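Local coordinates for Cif-like 1 (Burkholderia cenocepacia, PDB 7JQY), which probably hydrolyses epoxides as a Cif-like member of the alpha/beta hydrolase fold, and crystallises as an octamer, at residues V120-G125 and L146-P151; L251-D256 and A292-Q297. The protein carries 1 engineered substitution. All blocks are in the same frame, centred on the assembly; numbering follows the deposited sequence.

Contact 1 (V120-G125 and L146-P151); sequences VGRSIG and LDVPVP. Engineered in segment 120-125: Ser-123 (natural residue Asp).
Arg-122 lies across Asp-147 beside the strand-to-helix turn that matches the nucleophile elbow of the alpha/beta hydrolase fold. Its NE meets Asp-147 OD2 at 2.8 Å in a nearly straight salt bridge, with the oxygen in the guanidinium plane and approached on its anti side. The two planes are 49° apart, and of the guanidinium nitrogens only NE bonds the carboxylate. The bend at chi3 (-59°) brings NE round to face Asp-147. NH1 and NH2 are bonded to Gln-59 OE1 and His-284 O, so the buried group is gripped at all three nitrogens. Asp-147 OD2 also receives a weak bond from Leu-286 N.

Next to the ion pair the two segments run side by side where parallel strands 117-122 and 140-146 end. Leu-146 N donates to Gly-121 O (3.0 Å), and Arg-122 CA-H points at Leu-146 O. The CB atoms of Arg-122 and Leu-146 pack against each other, while further back Leu-146 CD1 reaches Val-120 CG1.

At the turn itself stands Ser-123, an engineered replacement of the natural Asp, with phi at 50° in the strained conformation expected of such an elbow. Its OG is hydrogen-bonded to Trp-57 N. The turn rests on the Val-148 side chain, whose CG2 sits 3.6 Å from Ser-123 CA.

Contact 2 (L251-D256 and A292-Q297); sequences LALAGD and AFLTRQ
Leu-253 drives its two methyl groups against helix 291-303, and each finds different company. CD1 is 3.6 Å from both Leu-294 CD1 and Gln-297 CB, wedged between residues on neighbouring turns of the helix. CD2 meets Phe-293 CE1 at 3.9 Å, approaching the ring obliquely, and also lies along the Gln-297 chain from CG to OE1. Leu-251, two residues earlier on the same face of the strand, takes the next position along: its CD2 packs 3.8 Å from the backbone O of Gln-297, and its CD1 comes near that residue's OE1.

In Gln-297, chi1 (-76°) sets CG over one face of the Phe-293 ring, 3.5 Å from its plane and offset toward the rim. The bend at chi2 (-70°) then directs the amide so that OE1 lies near both leucines. Leu-253 CD2 therefore touches both the ring and the glutamine chain.

Outward from this shell, the strand is held in the central sheet by backbone bonds from Leu-251 to Leu-143 and Met-145 and from Ala-252 to Arg-275 and Ala-277. On the helix side, Asn-290 OD1 accepts from Phe-293 N near the first turn. The axes of strand 251-255 and helix segment 292-297 are nearly antiparallel (171°) and 10.4 Å apart at closest, as in the layered helix-on-sheet architecture of alpha/beta hydrolases.

No hydrogen bond crosses between these two segments, which implies that they hold each other by van der Waals contact, mainly through the Leu-253 methyls.

Contacts 1 and 2 share the central sheet, with centres about 13 Å apart, and strand 140-146, which ends at Leu-146, is the parallel neighbour of strand 250-255. Asp-147 N approaches Leu-253 O at 2.9 Å, a probable hydrogen bond that ties the loop carrying the arginine's partner to the strand of contact 2. Leu-146 bridges the apolar sides: its CD2 packs 3.7 Å from Leu-253 CD1, and its CD1 lies 3.9 Å from Leu-294 CD2, so Leu-146 touches both halves of contact 2, the strand and the helix. Contact 1 holds the turn where the family's nucleophile is expected, whereas contact 2 belongs to the layer of helix and sheet beside it.

Contact 1 (V120-G125 and L146-P151)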
ATOM      1  N   VAL B 120      20.343 -28.185  25.056  1.00 39.29           N
ATOM      2  CA  VAL B 120      19.307 -28.647  24.138  1.00 38.23           C
ATOM      3  C   VAL B 120      19.200 -27.664  22.979  1.00 41.36           C
ATOM      4  O   VAL B 120      19.087 -26.452  23.198  1.00 41.20           O
ATOM      5  CB  VAL B 120      17.944 -28.769  24.842  1.00 39.32           C
ATOM      6  CG1 VAL B 120      16.918 -29.420  23.900  1.00 39.72           C
ATOM      7  CG2 VAL B 120      18.079 -29.526  26.153  1.00 42.03           C
ATOM      8  N   GLY B 121      19.219 -28.176  21.757  1.00 39.82           N
ATOM      9  CA  GLY B 121      19.115 -27.330  20.583  1.00 37.43           C
ATOM     10  C   GLY B 121      18.301 -27.988  19.490  1.00 40.00           C
ATOM     11  O   GLY B 121      18.200 -29.217  19.412  1.00 38.77           O
ATOM     12  N   ARG B 122      17.710 -27.145  18.640  1.00 36.93           N
ATOM     13  CA  ARG B 122      17.009 -27.588  17.439  1.00 36.75           C
ATOM     14  C   ARG B 122      17.255 -26.582  16.323  1.00 39.46           C
ATOM     15  O   ARG B 122      17.567 -25.413  16.573  1.00 37.38           O
ATOM     16  CB  ARG B 122      15.495 -27.776  17.678  1.00 39.03           C
ATOM     17  CG  ARG B 122      14.666 -26.492  17.709  1.00 39.35           C
ATOM     18  CD  ARG B 122      13.168 -26.797  17.615  1.00 36.09           C
ATOM     19  NE  ARG B 122      12.844 -27.515  16.387  1.00 37.30           N
ATOM     20  CZ  ARG B 122      12.781 -26.949  15.186  1.00 36.81           C
ATOM     21  NH1 ARG B 122      13.018 -25.647  15.042  1.00 34.58           N
ATOM     22  NH2 ARG B 122      12.494 -27.687  14.122  1.00 35.21           N
ATOM     23  N   SER B 123      17.105 -27.045  15.078  1.00 39.10           N
ATOM     24  CA  SER B 123      17.318 -26.205  13.885  1.00 39.57           C
ATOM     25  C   SER B 123      18.663 -25.489  14.008  1.00 39.10           C
ATOM     26  O   SER B 123      19.663 -26.138  14.353  1.00 39.40           O
ATOM     27  CB  SER B 123      16.107 -25.280  13.739  1.00 38.63           C
ATOM     28  OG  SER B 123      16.358 -24.232  12.810  1.00 36.55           O
ATOM     29  N   ILE B 124      18.721 -24.167  13.790  1.00 40.75           N
ATOM     30  CA  ILE B 124      19.966 -23.414  13.903  1.00 37.31           C
ATOM     31  C   ILE B 124      20.564 -23.591  15.288  1.00 39.22           C
ATOM     32  O   ILE B 124      21.791 -23.637  15.451  1.00 39.11           O
ATOM     33  CB  ILE B 124      19.699 -21.931  13.578  1.00 36.64           C
ATOM     34  CG1 ILE B 124      19.099 -21.791  12.175  1.00 40.48           C
ATOM     35  CG2 ILE B 124      20.957 -21.098  13.711  1.00 35.49           C
ATOM     36  CD1 ILE B 124      20.073 -22.094  11.071  1.00 41.79           C
ATOM     37  N   GLY B 125      19.712 -23.727  16.304  1.00 36.02           N
ATOM     38  CA  GLY B 125      20.206 -23.868  17.660  1.00 37.52           C
ATOM     39  C   GLY B 125      20.977 -25.147  17.898  1.00 37.73           C
ATOM     40  O   GLY B 125      21.854 -25.190  18.761  1.00 40.15           O
ATOM     41  N   LEU B 146      17.907 -32.027  18.346  1.00 41.50           N
ATOM     42  CA  LEU B 146      16.524 -32.179  17.905  1.00 40.18           C
ATOM     43  C   LEU B 146      16.348 -31.783  16.444  1.00 40.12           C
ATOM     44  O   LEU B 146      16.854 -30.742  16.008  1.00 39.83           O
ATOM     45  CB  LEU B 146      15.567 -31.334  18.755  1.00 39.67           C
ATOM     46  CG  LEU B 146      15.579 -31.384  20.286  1.00 42.41           C
ATOM     47  CD1 LEU B 146      14.347 -30.651  20.825  1.00 39.06           C
ATOM     48  CD2 LEU B 146      15.626 -32.804  20.806  1.00 41.93           C
ATOM     49  N   ASP B 147      15.622 -32.623  15.707  1.00 39.16           N
ATOM     50  CA  ASP B 147      14.877 -32.260  14.501  1.00 42.58           C
ATOM     51  C   ASP B 147      15.690 -32.059  13.223  1.00 43.29           C
ATOM     52  O   ASP B 147      15.214 -32.418  12.140  1.00 42.76           O
ATOM     53  CB  ASP B 147      14.047 -30.997  14.782  1.00 36.04           C
ATOM     54  CG  ASP B 147      12.982 -31.236  15.838  1.00 39.51           C
ATOM     55  OD1 ASP B 147      12.454 -32.361  15.892  1.00 39.02           O
ATOM     56  OD2 ASP B 147      12.678 -30.312  16.630  1.00 40.85           O
ATOM     57  N   VAL B 148      16.879 -31.474  13.315  1.00 40.15           N
ATOM     58  CA  VAL B 148      17.604 -31.030  12.122  1.00 41.65           C
ATOM     59  C   VAL B 148      19.033 -31.565  12.137  1.00 45.60           C
ATOM     60  O   VAL B 148      19.665 -31.601  13.205  1.00 44.31           O
ATOM     61  CB  VAL B 148      17.595 -29.490  12.034  1.00 43.53           C
ATOM     62  CG1 VAL B 148      18.391 -28.977  10.831  1.00 43.81           C
ATOM     63  CG2 VAL B 148      16.168 -28.974  11.981  1.00 41.01           C
ATOM     64  N   PRO B 149      19.577 -32.006  11.002  1.00 45.44           N
ATOM     65  CA  PRO B 149      21.005 -32.346  10.948  1.00 46.13           C
ATOM     66  C   PRO B 149      21.879 -31.101  10.894  1.00 48.55           C
ATOM     67  O   PRO B 149      21.472 -30.051  10.392  1.00 48.90           O
ATOM     68  CB  PRO B 149      21.125 -33.138   9.644  1.00 44.16           C
ATOM     69  CG  PRO B 149      20.025 -32.554   8.780  1.00 48.85           C
ATOM     70  CD  PRO B 149      18.888 -32.284   9.726  1.00 44.09           C
ATOM     71  N   VAL B 150      23.111 -31.239  11.380  1.00 46.07           N
ATOM     72  CA  VAL B 150      24.029 -30.100  11.411  1.00 49.24           C
ATOM     73  C   VAL B 150      24.919 -30.150  10.176  1.00 50.18           C
ATOM     74  O   VAL B 150      25.104 -31.226   9.589  1.00 49.92           O
ATOM     75  CB  VAL B 150      24.862 -30.054  12.706  1.00 45.84           C
ATOM     76  CG1 VAL B 150      23.968 -30.188  13.926  1.00 46.89           C
ATOM     77  CG2 VAL B 150      25.946 -31.107  12.710  1.00 50.25           C
ATOM     78  N   PRO B 151      25.452 -29.019   9.721  1.00 50.78           N
ATOM     79  CA  PRO B 151      26.341 -29.043   8.555  1.00 51.54           C
ATOM     80  C   PRO B 151      27.565 -29.922   8.789  1.00 54.50           C
ATOM     81  O   PRO B 151      28.031 -30.099   9.916  1.00 52.67           O
ATOM     82  CB  PRO B 151      26.738 -27.575   8.376  1.00 47.90           C
ATOM     83  CG  PRO B 151      25.640 -26.792   9.063  1.00 50.17           C
ATOM     84  CD  PRO B 151      25.185 -27.648  10.202  1.00 47.37           C
TER

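Contact 2 (L251-D256 and A292-Q297)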
ATOM      1  N   LEU B 251      21.843 -37.223  23.083  1.00 52.86           N
ATOM      2  CA  LEU B 251      20.505 -37.712  22.772  1.00 50.62           C
ATOM      3  C   LEU B 251      20.045 -37.067  21.474  1.00 50.74           C
ATOM      4  O   LEU B 251      20.210 -35.854  21.299  1.00 47.64           O
ATOM      5  CB  LEU B 251      19.524 -37.396  23.906  1.00 50.92           C
ATOM      6  CG  LEU B 251      18.030 -37.634  23.660  1.00 53.10           C
ATOM      7  CD1 LEU B 251      17.714 -39.114  23.597  1.00 48.82           C
ATOM      8  CD2 LEU B 251      17.186 -36.946  24.738  1.00 49.92           C
ATOM      9  N   ALA B 252      19.510 -37.881  20.557  1.00 49.46           N
ATOM     10  CA  ALA B 252      19.021 -37.421  19.261  1.00 49.42           C
ATOM     11  C   ALA B 252      17.534 -37.736  19.138  1.00 49.68           C
ATOM     12  O   ALA B 252      17.123 -38.884  19.347  1.00 52.37           O
ATOM     13  CB  ALA B 252      19.795 -38.079  18.111  1.00 51.75           C
ATOM     14  N   LEU B 253      16.730 -36.723  18.789  1.00 47.24           N
ATOM     15  CA  LEU B 253      15.278 -36.869  18.697  1.00 47.44           C
ATOM     16  C   LEU B 253      14.736 -36.176  17.454  1.00 45.75           C
ATOM     17  O   LEU B 253      15.231 -35.119  17.060  1.00 40.91           O
ATOM     18  CB  LEU B 253      14.576 -36.290  19.927  1.00 43.98           C
ATOM     19  CG  LEU B 253      14.969 -36.820  21.300  1.00 46.23           C
ATOM     20  CD1 LEU B 253      14.365 -35.934  22.391  1.00 48.22           C
ATOM     21  CD2 LEU B 253      14.522 -38.256  21.466  1.00 46.82           C
ATOM     22  N   ALA B 254      13.701 -36.769  16.852  1.00 44.68           N
ATOM     23  CA  ALA B 254      13.020 -36.169  15.709  1.00 41.92           C
ATOM     24  C   ALA B 254      11.676 -36.854  15.512  1.00 41.05           C
ATOM     25  O   ALA B 254      11.427 -37.939  16.043  1.00 46.19           O
ATOM     26  CB  ALA B 254      13.868 -36.255  14.435  1.00 41.70           C
ATOM     27  N   GLY B 255      10.790 -36.186  14.774  1.00 40.39           N
ATOM     28  CA  GLY B 255       9.475 -36.746  14.521  1.00 41.57           C
ATOM     29  C   GLY B 255       9.490 -37.741  13.372  1.00 43.48           C
ATOM     30  O   GLY B 255      10.257 -37.615  12.417  1.00 43.10           O
ATOM     31  N   ASP B 256       8.604 -38.739  13.453  1.00 41.78           N
ATOM     32  CA  ASP B 256       8.575 -39.762  12.415  1.00 44.91           C
ATOM     33  C   ASP B 256       8.076 -39.216  11.086  1.00 45.02           C
ATOM     34  O   ASP B 256       8.326 -39.833  10.046  1.00 43.61           O
ATOM     35  CB  ASP B 256       7.710 -40.959  12.836  1.00 45.80           C
ATOM     36  CG  ASP B 256       6.257 -40.587  13.070  1.00 48.46           C
ATOM     37  OD1 ASP B 256       5.940 -39.378  13.113  1.00 47.11           O
ATOM     38  OD2 ASP B 256       5.423 -41.510  13.197  1.00 49.58           O
ATOM     39  N   ALA B 292       5.195 -33.329  25.254  1.00 40.36           N
ATOM     40  CA  ALA B 292       5.074 -34.406  26.228  1.00 40.90           C
ATOM     41  C   ALA B 292       6.129 -35.479  25.981  1.00 42.40           C
ATOM     42  O   ALA B 292       6.788 -35.949  26.916  1.00 43.74           O
ATOM     43  CB  ALA B 292       3.666 -34.998  26.179  1.00 43.98           C
ATOM     44  N   PHE B 293       6.289 -35.894  24.720  1.00 43.64           N
ATOM     45  CA  PHE B 293       7.348 -36.838  24.371  1.00 46.15           C
ATOM     46  C   PHE B 293       8.722 -36.253  24.665  1.00 46.94           C
ATOM     47  O   PHE B 293       9.597 -36.931  25.219  1.00 46.07           O
ATOM     48  CB  PHE B 293       7.240 -37.199  22.892  1.00 42.69           C
ATOM     49  CG  PHE B 293       8.420 -37.964  22.362  1.00 49.36           C
ATOM     50  CD1 PHE B 293       9.531 -37.304  21.856  1.00 46.53           C
ATOM     51  CD2 PHE B 293       8.403 -39.355  22.340  1.00 48.69           C
ATOM     52  CE1 PHE B 293      10.617 -38.014  21.366  1.00 47.07           C
ATOM     53  CE2 PHE B 293       9.482 -40.070  21.847  1.00 47.54           C
ATOM     54  CZ  PHE B 293      10.586 -39.405  21.358  1.00 48.29           C
ATOM     55  N   LEU B 294       8.924 -34.986  24.302  1.00 43.40           N
ATOM     56  CA  LEU B 294      10.224 -34.356  24.466  1.00 43.13           C
ATOM     57  C   LEU B 294      10.565 -34.197  25.931  1.00 45.83           C
ATOM     58  O   LEU B 294      11.697 -34.471  26.354  1.00 47.39           O
ATOM     59  CB  LEU B 294      10.216 -32.995  23.781  1.00 45.02           C
ATOM     60  CG  LEU B 294      11.451 -32.132  23.972  1.00 42.57           C
ATOM     61  CD1 LEU B 294      12.654 -32.913  23.497  1.00 40.31           C
ATOM     62  CD2 LEU B 294      11.283 -30.837  23.190  1.00 39.47           C
ATOM     63  N   THR B 295       9.597 -33.738  26.718  1.00 44.44           N
ATOM     64  CA  THR B 295       9.860 -33.542  28.129  1.00 46.97           C
ATOM     65  C   THR B 295      10.230 -34.866  28.756  1.00 49.46           C
ATOM     66  O   THR B 295      11.142 -34.936  29.595  1.00 46.55           O
ATOM     67  CB  THR B 295       8.657 -32.897  28.824  1.00 43.51           C
ATOM     68  OG1 THR B 295       8.623 -31.513  28.469  1.00 45.21           O
ATOM     69  CG2 THR B 295       8.765 -32.991  30.337  1.00 41.48           C
ATOM     70  N   ARG B 296       9.546 -35.932  28.352  1.00 49.41           N
ATOM     71  CA  ARG B 296       9.822 -37.260  28.891  1.00 49.98           C
ATOM     72  C   ARG B 296      11.221 -37.745  28.510  1.00 52.60           C
ATOM     73  O   ARG B 296      11.920 -38.356  29.317  1.00 54.87           O
ATOM     74  CB  ARG B 296       8.769 -38.263  28.416  1.00 54.02           C
ATOM     75  CG  ARG B 296       8.980 -39.674  28.937  1.00 58.70           C
ATOM     76  CD  ARG B 296       9.020 -39.699  30.457  1.00 64.55           C
ATOM     77  NE  ARG B 296       9.293 -41.037  30.975  1.00 73.93           N
ATOM     78  CZ  ARG B 296       9.424 -41.325  32.266  1.00 77.32           C
ATOM     79  NH1 ARG B 296       9.309 -40.367  33.176  1.00 77.85           N
ATOM     80  NH2 ARG B 296       9.672 -42.570  32.647  1.00 76.76           N
ATOM     81  N   GLN B 297      11.617 -37.466  27.272  1.00 51.47           N
ATOM     82  CA  GLN B 297      12.914 -37.860  26.762  1.00 51.47           C
ATOM     83  C   GLN B 297      14.027 -37.066  27.435  1.00 52.93           C
ATOM     84  O   GLN B 297      15.046 -37.637  27.832  1.00 53.14           O
ATOM     85  CB  GLN B 297      12.921 -37.670  25.252  1.00 49.92           C
ATOM     86  CG  GLN B 297      12.143 -38.775  24.544  1.00 48.89           C
ATOM     87  CD  GLN B 297      12.879 -40.087  24.631  1.00 51.77           C
ATOM     88  OE1 GLN B 297      14.091 -40.104  24.842  1.00 53.09           O
ATOM     89  NE2 GLN B 297      12.168 -41.190  24.445  1.00 52.61           N
TER